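Local coordinates for amidohydrolase (Pseudomonas aeruginosa, PDB 2I5G), which probably acts as a metal-dependent dipeptidase, a hydrolase of the membrane (renal) dipeptidase family M19 with a TIM-barrel fold, at residues M118-Q123 / E260-D265; E147-G152 / E171-V176; K219-T224 / F275-N280. The protein carries 2 engineered substitutions. One frame throughout, in Å; residues are numbered along the deposited sequence.

Contact 1 (M118-Q123 / E260-D265); sequences MCYNTQ and EWLTHD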
HETATM    1  N   MSE A 118       0.647  12.834   1.466  1.00 18.67           N
HETATM    2  CA  MSE A 118       0.712  11.505   2.061  1.00 19.93           C
HETATM    3  C   MSE A 118       0.015  10.422   1.249  1.00 18.34           C
HETATM    4  O   MSE A 118       0.561   9.341   1.046  1.00 18.77           O
HETATM    5  CB  MSE A 118       0.133  11.535   3.475  1.00 32.95           C
HETATM    6  CG  MSE A 118       1.130  11.153   4.554  1.00 39.49           C
HETATM    7 SE   MSE A 118       2.812  12.081   4.336  1.00 51.87          SE
HETATM    8  CE  MSE A 118       2.105  13.869   4.306  1.00 46.72           C
ATOM      9  N   CYS A 119      -1.193  10.709   0.783  1.00 19.12           N
ATOM     10  CA  CYS A 119      -1.943   9.729   0.019  1.00 17.56           C
ATOM     11  C   CYS A 119      -2.701  10.414  -1.098  1.00 17.80           C
ATOM     12  O   CYS A 119      -2.736  11.645  -1.169  1.00 16.55           O
ATOM     13  CB  CYS A 119      -2.941   9.015   0.930  1.00 12.65           C
ATOM     14  SG  CYS A 119      -2.230   8.345   2.458  1.00 15.23           S
ATOM     15  N   TYR A 120      -3.314   9.612  -1.965  1.00 18.08           N
ATOM     16  CA  TYR A 120      -4.095  10.147  -3.069  1.00 16.96           C
ATOM     17  C   TYR A 120      -5.402   9.386  -3.273  1.00 16.69           C
ATOM     18  O   TYR A 120      -5.433   8.364  -3.954  1.00 17.95           O
ATOM     19  CB  TYR A 120      -3.295  10.115  -4.372  1.00 13.28           C
ATOM     20  CG  TYR A 120      -3.936  10.956  -5.453  1.00 14.51           C
ATOM     21  CD1 TYR A 120      -3.839  12.352  -5.424  1.00 13.64           C
ATOM     22  CD2 TYR A 120      -4.702  10.369  -6.460  1.00 12.41           C
ATOM     23  CE1 TYR A 120      -4.490  13.143  -6.364  1.00 13.11           C
ATOM     24  CE2 TYR A 120      -5.362  11.149  -7.405  1.00 13.77           C
ATOM     25  CZ  TYR A 120      -5.254  12.537  -7.352  1.00 14.56           C
ATOM     26  OH  TYR A 120      -5.919  13.324  -8.275  1.00 15.88           O
ATOM     27  N   ASN A 121      -6.470   9.889  -2.662  1.00 14.93           N
ATOM     28  CA  ASN A 121      -7.809   9.309  -2.782  1.00 15.25           C
ATOM     29  C   ASN A 121      -8.052   7.941  -2.156  1.00 14.18           C
ATOM     30  O   ASN A 121      -9.048   7.751  -1.459  1.00 15.39           O
ATOM     31  CB  ASN A 121      -8.225   9.241  -4.255  1.00 10.83           C
ATOM     32  CG  ASN A 121      -8.088  10.573  -4.960  1.00 13.12           C
ATOM     33  OD1 ASN A 121      -7.860  11.611  -4.323  1.00 11.44           O
ATOM     34  ND2 ASN A 121      -8.231  10.557  -6.288  1.00 13.00           N
ATOM     35  N   THR A 122      -7.160   6.988  -2.409  1.00 13.14           N
ATOM     36  CA  THR A 122      -7.326   5.635  -1.884  1.00 13.44           C
ATOM     37  C   THR A 122      -6.202   5.169  -0.955  1.00 15.66           C
ATOM     38  O   THR A 122      -5.259   5.911  -0.683  1.00 16.22           O
ATOM     39  CB  THR A 122      -7.466   4.634  -3.033  1.00  4.67           C
ATOM     40  OG1 THR A 122      -6.447   4.890  -4.004  1.00  2.13           O
ATOM     41  CG2 THR A 122      -8.829   4.764  -3.690  1.00  3.64           C
ATOM     42  N   GLN A 123      -6.300   3.933  -0.478  1.00 18.00           N
ATOM     43  CA  GLN A 123      -5.299   3.393   0.439  1.00 19.76           C
ATOM     44  C   GLN A 123      -3.883   3.303  -0.131  1.00 20.29           C
ATOM     45  O   GLN A 123      -3.668   2.853  -1.256  1.00 21.14           O
ATOM     46  CB  GLN A 123      -5.743   2.026   0.960  1.00 17.94           C
ATOM     47  CG  GLN A 123      -4.829   1.435   2.017  1.00 17.89           C
ATOM     48  CD  GLN A 123      -5.475   0.279   2.761  1.00 18.34           C
ATOM     49  OE1 GLN A 123      -6.472   0.460   3.463  1.00 18.90           O
ATOM     50  NE2 GLN A 123      -4.914  -0.918   2.607  1.00 17.70           N
ATOM     51  N   GLU A 260      -9.672  11.397 -16.669  1.00 19.36           N
ATOM     52  CA  GLU A 260     -10.114  10.025 -16.436  1.00 20.56           C
ATOM     53  C   GLU A 260      -9.062   9.312 -15.593  1.00 18.76           C
ATOM     54  O   GLU A 260      -9.377   8.466 -14.757  1.00 17.78           O
ATOM     55  CB  GLU A 260     -10.308   9.296 -17.770  1.00 26.68           C
ATOM     56  CG  GLU A 260     -11.493   9.813 -18.568  1.00 30.12           C
ATOM     57  CD  GLU A 260     -12.808   9.622 -17.829  1.00 32.60           C
ATOM     58  OE1 GLU A 260     -13.248   8.459 -17.683  1.00 34.08           O
ATOM     59  OE2 GLU A 260     -13.396  10.632 -17.385  1.00 33.18           O
ATOM     60  N   TRP A 261      -7.809   9.688 -15.823  1.00 17.04           N
ATOM     61  CA  TRP A 261      -6.658   9.131 -15.125  1.00 17.21           C
ATOM     62  C   TRP A 261      -6.669   9.533 -13.652  1.00 17.45           C
ATOM     63  O   TRP A 261      -6.263   8.772 -12.774  1.00 18.51           O
ATOM     64  CB  TRP A 261      -5.385   9.646 -15.791  1.00 17.62           C
ATOM     65  CG  TRP A 261      -4.139   9.116 -15.205  1.00 17.92           C
ATOM     66  CD1 TRP A 261      -3.739   7.811 -15.165  1.00 19.56           C
ATOM     67  CD2 TRP A 261      -3.082   9.880 -14.622  1.00 17.02           C
ATOM     68  NE1 TRP A 261      -2.491   7.717 -14.600  1.00 18.71           N
ATOM     69  CE2 TRP A 261      -2.064   8.972 -14.257  1.00 17.55           C
ATOM     70  CE3 TRP A 261      -2.893  11.245 -14.376  1.00 17.36           C
ATOM     71  CZ2 TRP A 261      -0.869   9.384 -13.662  1.00 18.78           C
ATOM     72  CZ3 TRP A 261      -1.701  11.657 -13.783  1.00 17.45           C
ATOM     73  CH2 TRP A 261      -0.706  10.726 -13.436  1.00 18.19           C
ATOM     74  N   LEU A 262      -7.133  10.744 -13.397  1.00 12.45           N
ATOM     75  CA  LEU A 262      -7.214  11.261 -12.049  1.00 12.92           C
ATOM     76  C   LEU A 262      -8.435  10.683 -11.322  1.00 13.59           C
ATOM     77  O   LEU A 262      -8.441  10.581 -10.102  1.00 13.45           O
ATOM     78  CB  LEU A 262      -7.313  12.792 -12.102  1.00  8.08           C
ATOM     79  CG  LEU A 262      -6.133  13.662 -11.642  1.00  8.31           C
ATOM     80  CD1 LEU A 262      -4.825  13.155 -12.191  1.00  5.05           C
ATOM     81  CD2 LEU A 262      -6.374  15.095 -12.088  1.00  4.86           C
ATOM     82  N   THR A 263      -9.460  10.280 -12.067  1.00 19.56           N
ATOM     83  CA  THR A 263     -10.675   9.770 -11.435  1.00 20.75           C
ATOM     84  C   THR A 263     -10.841   8.261 -11.241  1.00 20.69           C
ATOM     85  O   THR A 263     -11.809   7.820 -10.606  1.00 20.85           O
ATOM     86  CB  THR A 263     -11.913  10.311 -12.156  1.00 23.07           C
ATOM     87  OG1 THR A 263     -11.785  10.081 -13.564  1.00 26.19           O
ATOM     88  CG2 THR A 263     -12.059  11.803 -11.892  1.00 22.66           C
ATOM     89  N   HIS A 264      -9.922   7.467 -11.778  1.00  8.80           N
ATOM     90  CA  HIS A 264      -9.999   6.021 -11.597  1.00  7.86           C
ATOM     91  C   HIS A 264      -8.854   5.600 -10.682  1.00  8.12           C
ATOM     92  O   HIS A 264      -7.731   6.083 -10.830  1.00  7.84           O
ATOM     93  CB  HIS A 264      -9.891   5.291 -12.939  1.00 19.99           C
ATOM     94  CG  HIS A 264     -11.086   5.465 -13.826  1.00 22.07           C
ATOM     95  ND1 HIS A 264     -11.360   6.642 -14.490  1.00 23.82           N
ATOM     96  CD2 HIS A 264     -12.086   4.611 -14.149  1.00 22.39           C
ATOM     97  CE1 HIS A 264     -12.477   6.506 -15.183  1.00 25.28           C
ATOM     98  NE2 HIS A 264     -12.938   5.282 -14.993  1.00 23.91           N
ATOM     99  N   ASP A 265      -9.131   4.715  -9.728  1.00 13.27           N
ATOM    100  CA  ASP A 265      -8.095   4.262  -8.800  1.00 13.74           C
ATOM    101  C   ASP A 265      -6.863   3.747  -9.556  1.00 12.89           C
ATOM    102  O   ASP A 265      -6.990   2.981 -10.514  1.00 11.98           O
ATOM    103  CB  ASP A 265      -8.645   3.157  -7.885  1.00 24.73           C
ATOM    104  CG  ASP A 265      -7.670   2.769  -6.777  1.00 25.93           C
ATOM    105  OD1 ASP A 265      -7.268   3.665  -6.010  1.00 27.92           O
ATOM    106  OD2 ASP A 265      -7.312   1.571  -6.670  1.00 24.46           O
TER
HETATM  107  O   HOH W   1      -8.427  12.988  -8.513  1.00 14.02           O
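The backbones come nearest at T122 and D265, whose CA atoms are 7.1 Å apart, so side chains and one water span the gap between the segments 118-123 and 260-265, the second running off helix 256-263. The direct polar link is a hydrogen bond from T122 OG1 to D265 OD1. It is modelled at 2.5 Å, very short, and at this resolution the exact length carries little weight. The first torsion of T122 (chi1 47°) puts OG1 on the side facing D265, where it can make this bond. The other oxygen, D265 OD2, pairs with R270, so both ends of the carboxylate have a partner. The family fold is a TIM barrel. Here the loop that follows barrel strand 113-117 meets a helix from beyond the last of the chain's strands, 244-246. Y120 meets L262 at about a right angle, and its hydroxyl OH sits 3.4 Å from L262 CG. The ring comes from the loop with CG anti to the backbone N (chi1 -166°), which lays the hydroxyl against L262. L262 O lies near the ring plane, at the edge. A water ties the two segments together: it donates to L262 O at 2.9 Å, is hydrogen-bonded to Y120 OH at a very short modelled distance that is doubtful in its exact length, and accepts a weak bond from N121 ND2. N121 OD1 stands 3.9 Å above the centre of the Y120 ring. W44 meets that ring edge-to-face. D265 also packs on F140 of the second subunit.

Contact 2 (E147-G152 / E171-V176); sequences EMNRVG and ESKKPV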
ATOM      1  N   GLU A 147      11.024  10.529   8.797  1.00  8.23           N
ATOM      2  CA  GLU A 147      12.115  10.817   7.866  1.00  8.50           C
ATOM      3  C   GLU A 147      11.874  12.115   7.096  1.00  8.48           C
ATOM      4  O   GLU A 147      12.810  12.874   6.853  1.00  8.60           O
ATOM      5  CB  GLU A 147      12.321   9.669   6.871  1.00 15.46           C
ATOM      6  CG  GLU A 147      13.471   9.920   5.883  1.00 14.84           C
ATOM      7  CD  GLU A 147      14.854   9.869   6.540  1.00 16.79           C
ATOM      8  OE1 GLU A 147      14.973  10.241   7.728  1.00 17.34           O
ATOM      9  OE2 GLU A 147      15.829   9.472   5.867  1.00 14.98           O
HETATM   10  N   MSE A 148      10.627  12.367   6.709  1.00  8.55           N
HETATM   11  CA  MSE A 148      10.293  13.595   5.989  1.00 10.40           C
HETATM   12  C   MSE A 148      10.599  14.824   6.854  1.00 11.15           C
HETATM   13  O   MSE A 148      11.021  15.864   6.339  1.00 11.99           O
HETATM   14  CB  MSE A 148       8.815  13.598   5.578  1.00 17.81           C
HETATM   15  CG  MSE A 148       8.496  12.650   4.434  1.00 22.32           C
HETATM   16 SE   MSE A 148       6.612  12.583   3.937  1.00 30.52          SE
HETATM   17  CE  MSE A 148       6.457  14.360   3.192  1.00 29.55           C
ATOM     18  N   ASN A 149      10.391  14.702   8.165  1.00 13.30           N
ATOM     19  CA  ASN A 149      10.667  15.808   9.076  1.00 13.70           C
ATOM     20  C   ASN A 149      12.168  16.023   9.178  1.00 14.47           C
ATOM     21  O   ASN A 149      12.641  17.156   9.264  1.00 15.27           O
ATOM     22  CB  ASN A 149      10.126  15.520  10.480  1.00 16.75           C
ATOM     23  CG  ASN A 149       8.618  15.551  10.545  1.00 16.39           C
ATOM     24  OD1 ASN A 149       7.966  16.139   9.688  1.00 18.15           O
ATOM     25  ND2 ASN A 149       8.053  14.935  11.576  1.00 13.90           N
ATOM     26  N   ARG A 150      12.909  14.921   9.166  1.00 20.66           N
ATOM     27  CA  ARG A 150      14.362  14.964   9.275  1.00 20.97           C
ATOM     28  C   ARG A 150      15.029  15.489   8.005  1.00 20.25           C
ATOM     29  O   ARG A 150      15.958  16.296   8.065  1.00 20.79           O
ATOM     30  CB  ARG A 150      14.882  13.562   9.585  1.00 14.39           C
ATOM     31  CG  ARG A 150      16.327  13.503  10.019  1.00 15.44           C
ATOM     32  CD  ARG A 150      16.756  12.053  10.197  1.00 17.59           C
ATOM     33  NE  ARG A 150      16.888  11.384   8.908  1.00 18.25           N
ATOM     34  CZ  ARG A 150      17.865  11.630   8.040  1.00 18.55           C
ATOM     35  NH1 ARG A 150      18.801  12.527   8.330  1.00 13.25           N
ATOM     36  NH2 ARG A 150      17.903  10.989   6.876  1.00 16.19           N
ATOM     37  N   VAL A 151      14.541  15.028   6.860  1.00  7.03           N
ATOM     38  CA  VAL A 151      15.082  15.414   5.560  1.00  7.45           C
ATOM     39  C   VAL A 151      14.632  16.800   5.092  1.00  7.50           C
ATOM     40  O   VAL A 151      15.350  17.478   4.351  1.00  7.21           O
ATOM     41  CB  VAL A 151      14.706  14.350   4.486  1.00 16.23           C
ATOM     42  CG1 VAL A 151      15.093  14.824   3.104  1.00 16.25           C
ATOM     43  CG2 VAL A 151      15.409  13.034   4.799  1.00 17.10           C
ATOM     44  N   GLY A 152      13.441  17.212   5.513  1.00  8.85           N
ATOM     45  CA  GLY A 152      12.949  18.520   5.127  1.00  8.01           C
ATOM     46  C   GLY A 152      11.961  18.546   3.974  1.00  9.24           C
ATOM     47  O   GLY A 152      12.102  19.354   3.060  1.00  9.24           O
ATOM     48  N   GLU A 171       1.562  13.805  14.513  1.00 18.93           N
ATOM     49  CA  GLU A 171       2.860  13.133  14.458  1.00 20.17           C
ATOM     50  C   GLU A 171       4.032  13.983  13.964  1.00 20.43           C
ATOM     51  O   GLU A 171       5.146  13.854  14.469  1.00 20.22           O
ATOM     52  CB  GLU A 171       2.725  11.868  13.595  1.00 39.65           C
ATOM     53  CG  GLU A 171       4.027  11.227  13.106  1.00 42.37           C
ATOM     54  CD  GLU A 171       4.759  10.447  14.179  1.00 45.44           C
ATOM     55  OE1 GLU A 171       4.123   9.612  14.856  1.00 45.21           O
ATOM     56  OE2 GLU A 171       5.980  10.659  14.334  1.00 45.87           O
ATOM     57  N   SER A 172       3.795  14.849  12.984  1.00 20.34           N
ATOM     58  CA  SER A 172       4.882  15.669  12.456  1.00 21.70           C
ATOM     59  C   SER A 172       5.309  16.737  13.441  1.00 21.46           C
ATOM     60  O   SER A 172       4.483  17.299  14.164  1.00 22.81           O
ATOM     61  CB  SER A 172       4.477  16.341  11.147  1.00 37.19           C
ATOM     62  OG  SER A 172       3.588  17.410  11.398  1.00 38.22           O
ATOM     63  N   LYS A 173       6.607  17.014  13.455  1.00 25.42           N
ATOM     64  CA  LYS A 173       7.187  18.018  14.342  1.00 24.16           C
ATOM     65  C   LYS A 173       7.380  19.317  13.575  1.00 22.83           C
ATOM     66  O   LYS A 173       7.942  20.289  14.081  1.00 22.82           O
ATOM     67  CB  LYS A 173       8.523  17.514  14.886  1.00 17.66           C
ATOM     68  CG  LYS A 173       8.361  16.305  15.785  1.00 17.42           C
ATOM     69  CD  LYS A 173       9.675  15.654  16.113  1.00 17.64           C
ATOM     70  CE  LYS A 173       9.427  14.451  16.991  1.00 18.90           C
ATOM     71  NZ  LYS A 173      10.667  13.685  17.247  1.00 21.43           N
ATOM     72  N   LYS A 174       6.903  19.310  12.339  1.00 20.38           N
ATOM     73  CA  LYS A 174       6.986  20.460  11.459  1.00 18.02           C
ATOM     74  C   LYS A 174       5.603  20.660  10.871  1.00 16.28           C
ATOM     75  O   LYS A 174       4.885  19.693  10.603  1.00 16.71           O
ATOM     76  CB  LYS A 174       7.993  20.206  10.335  1.00 20.53           C
ATOM     77  CG  LYS A 174       9.450  20.279  10.759  1.00 21.72           C
ATOM     78  CD  LYS A 174       9.838  21.691  11.182  1.00 19.95           C
ATOM     79  CE  LYS A 174      11.349  21.823  11.252  1.00 19.69           C
ATOM     80  NZ  LYS A 174      11.809  23.212  11.548  1.00 23.12           N
ATOM     81  N   PRO A 175       5.209  21.921  10.657  1.00 11.87           N
ATOM     82  CA  PRO A 175       3.895  22.232  10.098  1.00 11.67           C
ATOM     83  C   PRO A 175       3.565  21.396   8.865  1.00 11.63           C
ATOM     84  O   PRO A 175       4.437  21.120   8.043  1.00 12.91           O
ATOM     85  CB  PRO A 175       4.012  23.716   9.765  1.00 10.89           C
ATOM     86  CG  PRO A 175       4.959  24.217  10.805  1.00 10.77           C
ATOM     87  CD  PRO A 175       6.013  23.144  10.823  1.00 12.14           C
ATOM     88  N   VAL A 176       2.311  20.973   8.753  1.00 14.36           N
ATOM     89  CA  VAL A 176       1.865  20.218   7.588  1.00 14.69           C
ATOM     90  C   VAL A 176       0.869  21.126   6.867  1.00 14.88           C
ATOM     91  O   VAL A 176       0.574  22.228   7.340  1.00 14.68           O
ATOM     92  CB  VAL A 176       1.188  18.895   7.978  1.00 13.31           C
ATOM     93  CG1 VAL A 176       2.196  17.996   8.694  1.00 13.19           C
ATOM     94  CG2 VAL A 176      -0.015  19.165   8.852  1.00 14.02           C
TER
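N149, near the end of helix 139-151, reaches across to S172, K173 and K174 in the turn after helix 162-171. In this TIM-barrel family protein, the two helices follow one another along the chain, with strand 154-156 between them; the turn then leads into strand 177-181. The contact is on the surface. The van der Waals part centres on N149. Its CG is anti to the carbonyl carbon (chi1 -70°), and the flat amide end lies against the backbone of S172 and K173. S172 CB and K174 CB border the same amide. The amide is probably turned over in the model. Polar bonds also brace each side from within. In the turn, S172 OG donates to K174 O at 2.7 Å, tilted 25° from the carbonyl plane, which closes the bend from S172 to K174. In segment 171-176 the charged groups pair outside the contact: E171 with R142, and K174 NZ with D321 of helix 304-323. P175 packs on that same helix. On the helix side, R150 holds E147 side-on in a salt bridge. R150 NE meets E147 OE1, and R150 NH2 meets E147 OE2 at 2.8 Å, each on the syn side of its oxygen.

Contact 3 (K219-T224 / F275-N280); sequences KGIDST and FGKIVN
I221 and V279 cross obliquely, methyl against methyl, with I221 CG2 3.7 Å from V279 CG2. V279 points its CB toward the loop 219-224, and that CB lies 3.8 Å from I221 CG2. The CG1 branch of V279 lies nearer the backbone, 4.1 Å from I221 O. The other branch, CG2, is left to meet the isoleucine. I221 has CG1 between its backbone N and carbonyl carbon (chi1 51°), and from there CD1 meets K277. The ammonium end of K277 lies beside the CD1 tip of I221. Bends at chi2, chi3 and chi4 of the lysine bring it there. K277 NZ comes to 3.5 Å from I221 CD1, and K277 CE follows at 4.0 Å. The isoleucine thus touches V279 with one branch and the lysine chiefly with the other. No hydrogen bond joins the two segments. I221 is held from within its own loop instead. G220 O accepts from both S223 N and S223 OG, the latter at 2.7 Å, and the two donors reach it from the same face of its plane. These bonds close the short 3-10 turn at 221-222 that presents I221. A backbone hydrogen bond between S223 and L282 ties the loop to the chain just beyond N280. T224 then takes the N-cap position of helix 225-239. This is a surface contact between two connecting loops of a TIM-barrel-type protein: one runs from strand 207-210 to helix 225-239, the other from helix 256-263 to helix 291-299.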
ATOM      1  N   LYS A 219     -20.956  27.051  -5.943  1.00 14.60           N
ATOM      2  CA  LYS A 219     -21.682  27.322  -7.176  1.00 15.05           C
ATOM      3  C   LYS A 219     -21.157  26.545  -8.381  1.00 14.38           C
ATOM      4  O   LYS A 219     -21.772  26.553  -9.442  1.00 14.62           O
ATOM      5  CB  LYS A 219     -21.678  28.819  -7.483  1.00 40.04           C
ATOM      6  CG  LYS A 219     -22.423  29.666  -6.453  1.00 42.31           C
ATOM      7  CD  LYS A 219     -22.994  30.933  -7.079  1.00 44.10           C
ATOM      8  CE  LYS A 219     -21.929  31.731  -7.813  1.00 46.13           C
ATOM      9  NZ  LYS A 219     -22.514  32.839  -8.625  1.00 50.01           N
ATOM     10  N   GLY A 220     -20.014  25.888  -8.218  1.00  8.39           N
ATOM     11  CA  GLY A 220     -19.456  25.092  -9.299  1.00  9.27           C
ATOM     12  C   GLY A 220     -19.016  25.812 -10.554  1.00  9.95           C
ATOM     13  O   GLY A 220     -18.265  26.778 -10.492  1.00 10.92           O
ATOM     14  N   ILE A 221     -19.479  25.326 -11.702  1.00 35.32           N
ATOM     15  CA  ILE A 221     -19.133  25.904 -12.996  1.00 38.09           C
ATOM     16  C   ILE A 221     -19.723  27.296 -13.209  1.00 39.33           C
ATOM     17  O   ILE A 221     -19.467  27.937 -14.230  1.00 41.20           O
ATOM     18  CB  ILE A 221     -19.598  24.994 -14.151  1.00 29.06           C
ATOM     19  CG1 ILE A 221     -21.073  24.630 -13.962  1.00 29.17           C
ATOM     20  CG2 ILE A 221     -18.734  23.748 -14.212  1.00 28.23           C
ATOM     21  CD1 ILE A 221     -21.637  23.781 -15.073  1.00 29.69           C
ATOM     22  N   ASP A 222     -20.512  27.757 -12.246  1.00 24.42           N
ATOM     23  CA  ASP A 222     -21.119  29.081 -12.323  1.00 24.00           C
ATOM     24  C   ASP A 222     -20.414  30.039 -11.365  1.00 23.76           C
ATOM     25  O   ASP A 222     -20.847  31.178 -11.169  1.00 24.16           O
ATOM     26  CB  ASP A 222     -22.600  29.003 -11.967  1.00 19.25           C
ATOM     27  CG  ASP A 222     -23.430  28.403 -13.073  1.00 21.09           C
ATOM     28  OD1 ASP A 222     -24.633  28.163 -12.849  1.00 21.46           O
ATOM     29  OD2 ASP A 222     -22.883  28.178 -14.171  1.00 24.01           O
ATOM     30  N   SER A 223     -19.326  29.564 -10.769  1.00 18.47           N
ATOM     31  CA  SER A 223     -18.568  30.364  -9.826  1.00 17.21           C
ATOM     32  C   SER A 223     -17.780  31.464 -10.538  1.00 16.77           C
ATOM     33  O   SER A 223     -17.464  31.356 -11.726  1.00 16.04           O
ATOM     34  CB  SER A 223     -17.616  29.464  -9.037  1.00 19.97           C
ATOM     35  OG  SER A 223     -18.330  28.446  -8.356  1.00 20.43           O
ATOM     36  N   THR A 224     -17.479  32.527  -9.801  1.00 14.71           N
ATOM     37  CA  THR A 224     -16.721  33.644 -10.339  1.00 14.26           C
ATOM     38  C   THR A 224     -15.522  33.910  -9.438  1.00 14.40           C
ATOM     39  O   THR A 224     -15.408  33.347  -8.346  1.00 12.94           O
ATOM     40  CB  THR A 224     -17.571  34.923 -10.410  1.00 17.11           C
ATOM     41  OG1 THR A 224     -17.831  35.404  -9.086  1.00 17.95           O
ATOM     42  CG2 THR A 224     -18.892  34.635 -11.101  1.00 18.39           C
ATOM     43  N   PHE A 275     -15.906  14.363 -11.876  1.00 27.43           N
ATOM     44  CA  PHE A 275     -15.868  15.806 -11.669  1.00 27.34           C
ATOM     45  C   PHE A 275     -16.892  16.527 -12.520  1.00 27.84           C
ATOM     46  O   PHE A 275     -17.557  17.449 -12.060  1.00 29.85           O
ATOM     47  CB  PHE A 275     -14.490  16.380 -12.017  1.00 18.60           C
ATOM     48  CG  PHE A 275     -13.355  15.788 -11.234  1.00 17.39           C
ATOM     49  CD1 PHE A 275     -13.477  15.541  -9.869  1.00 17.44           C
ATOM     50  CD2 PHE A 275     -12.135  15.530 -11.854  1.00 17.35           C
ATOM     51  CE1 PHE A 275     -12.401  15.049  -9.133  1.00 15.03           C
ATOM     52  CE2 PHE A 275     -11.054  15.038 -11.127  1.00 16.80           C
ATOM     53  CZ  PHE A 275     -11.189  14.799  -9.764  1.00 16.59           C
ATOM     54  N   GLY A 276     -17.013  16.096 -13.769  1.00 19.21           N
ATOM     55  CA  GLY A 276     -17.928  16.742 -14.684  1.00 18.83           C
ATOM     56  C   GLY A 276     -17.126  17.772 -15.462  1.00 19.24           C
ATOM     57  O   GLY A 276     -15.901  17.687 -15.525  1.00 18.64           O
ATOM     58  N   LYS A 277     -17.811  18.745 -16.051  1.00 26.09           N
ATOM     59  CA  LYS A 277     -17.160  19.798 -16.820  1.00 26.88           C
ATOM     60  C   LYS A 277     -16.129  20.535 -15.965  1.00 26.69           C
ATOM     61  O   LYS A 277     -16.381  20.830 -14.796  1.00 26.51           O
ATOM     62  CB  LYS A 277     -18.211  20.791 -17.322  1.00 54.17           C
ATOM     63  CG  LYS A 277     -19.328  20.146 -18.127  1.00 58.25           C
ATOM     64  CD  LYS A 277     -20.723  20.620 -17.678  1.00 59.41           C
ATOM     65  CE  LYS A 277     -21.162  20.010 -16.334  1.00 58.16           C
ATOM     66  NZ  LYS A 277     -20.386  20.493 -15.154  1.00 56.69           N
ATOM     67  N   ILE A 278     -14.973  20.832 -16.550  1.00 28.11           N
ATOM     68  CA  ILE A 278     -13.921  21.545 -15.834  1.00 27.90           C
ATOM     69  C   ILE A 278     -13.921  23.011 -16.255  1.00 26.82           C
ATOM     70  O   ILE A 278     -13.382  23.380 -17.296  1.00 26.41           O
ATOM     71  CB  ILE A 278     -12.516  20.935 -16.116  1.00 25.85           C
ATOM     72  CG1 ILE A 278     -12.498  19.446 -15.755  1.00 24.75           C
ATOM     73  CG2 ILE A 278     -11.459  21.666 -15.297  1.00 24.26           C
ATOM     74  CD1 ILE A 278     -12.776  19.160 -14.282  1.00 25.51           C
ATOM     75  N   VAL A 279     -14.537  23.848 -15.436  1.00 17.62           N
ATOM     76  CA  VAL A 279     -14.614  25.267 -15.726  1.00 16.08           C
ATOM     77  C   VAL A 279     -14.133  26.059 -14.522  1.00 16.72           C
ATOM     78  O   VAL A 279     -14.783  26.064 -13.475  1.00 17.91           O
ATOM     79  CB  VAL A 279     -16.060  25.664 -16.035  1.00 15.11           C
ATOM     80  CG1 VAL A 279     -16.123  27.124 -16.444  1.00 13.64           C
ATOM     81  CG2 VAL A 279     -16.619  24.762 -17.131  1.00 15.32           C
ATOM     82  N   ASN A 280     -12.993  26.726 -14.659  1.00 20.57           N
ATOM     83  CA  ASN A 280     -12.462  27.513 -13.553  1.00 19.93           C
ATOM     84  C   ASN A 280     -13.323  28.754 -13.355  1.00 19.19           C
ATOM     85  O   ASN A 280     -14.004  29.203 -14.281  1.00 18.86           O
ATOM     86  CB  ASN A 280     -11.015  27.926 -13.832  1.00 23.96           C
ATOM     87  CG  ASN A 280     -10.119  26.741 -14.142  1.00 26.39           C
ATOM     88  OD1 ASN A 280     -10.247  25.673 -13.535  1.00 26.87           O
ATOM     89  ND2 ASN A 280      -9.198  26.925 -15.082  1.00 27.28           N
TER

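How the contacts relate
Contact 1 touches each of the other two. Toward contact 2, the selenium atoms of M118 and M148 pack 3.9 Å apart, and the contact centres are 24 Å apart. Toward contact 3, T263 CG2 packs on F275 CE2 at 3.5 Å, with centres 21 Å apart. Contacts 2 and 3 lie on opposite sides of the chain's centre, with their own centres 35 Å apart and their nearest atoms about 21 Å apart. Along the chain, contact 2 falls between the two segments of contact 1, whereas the segments of contacts 1 and 3 alternate. Contact 1 is buried; the other two are at the surface.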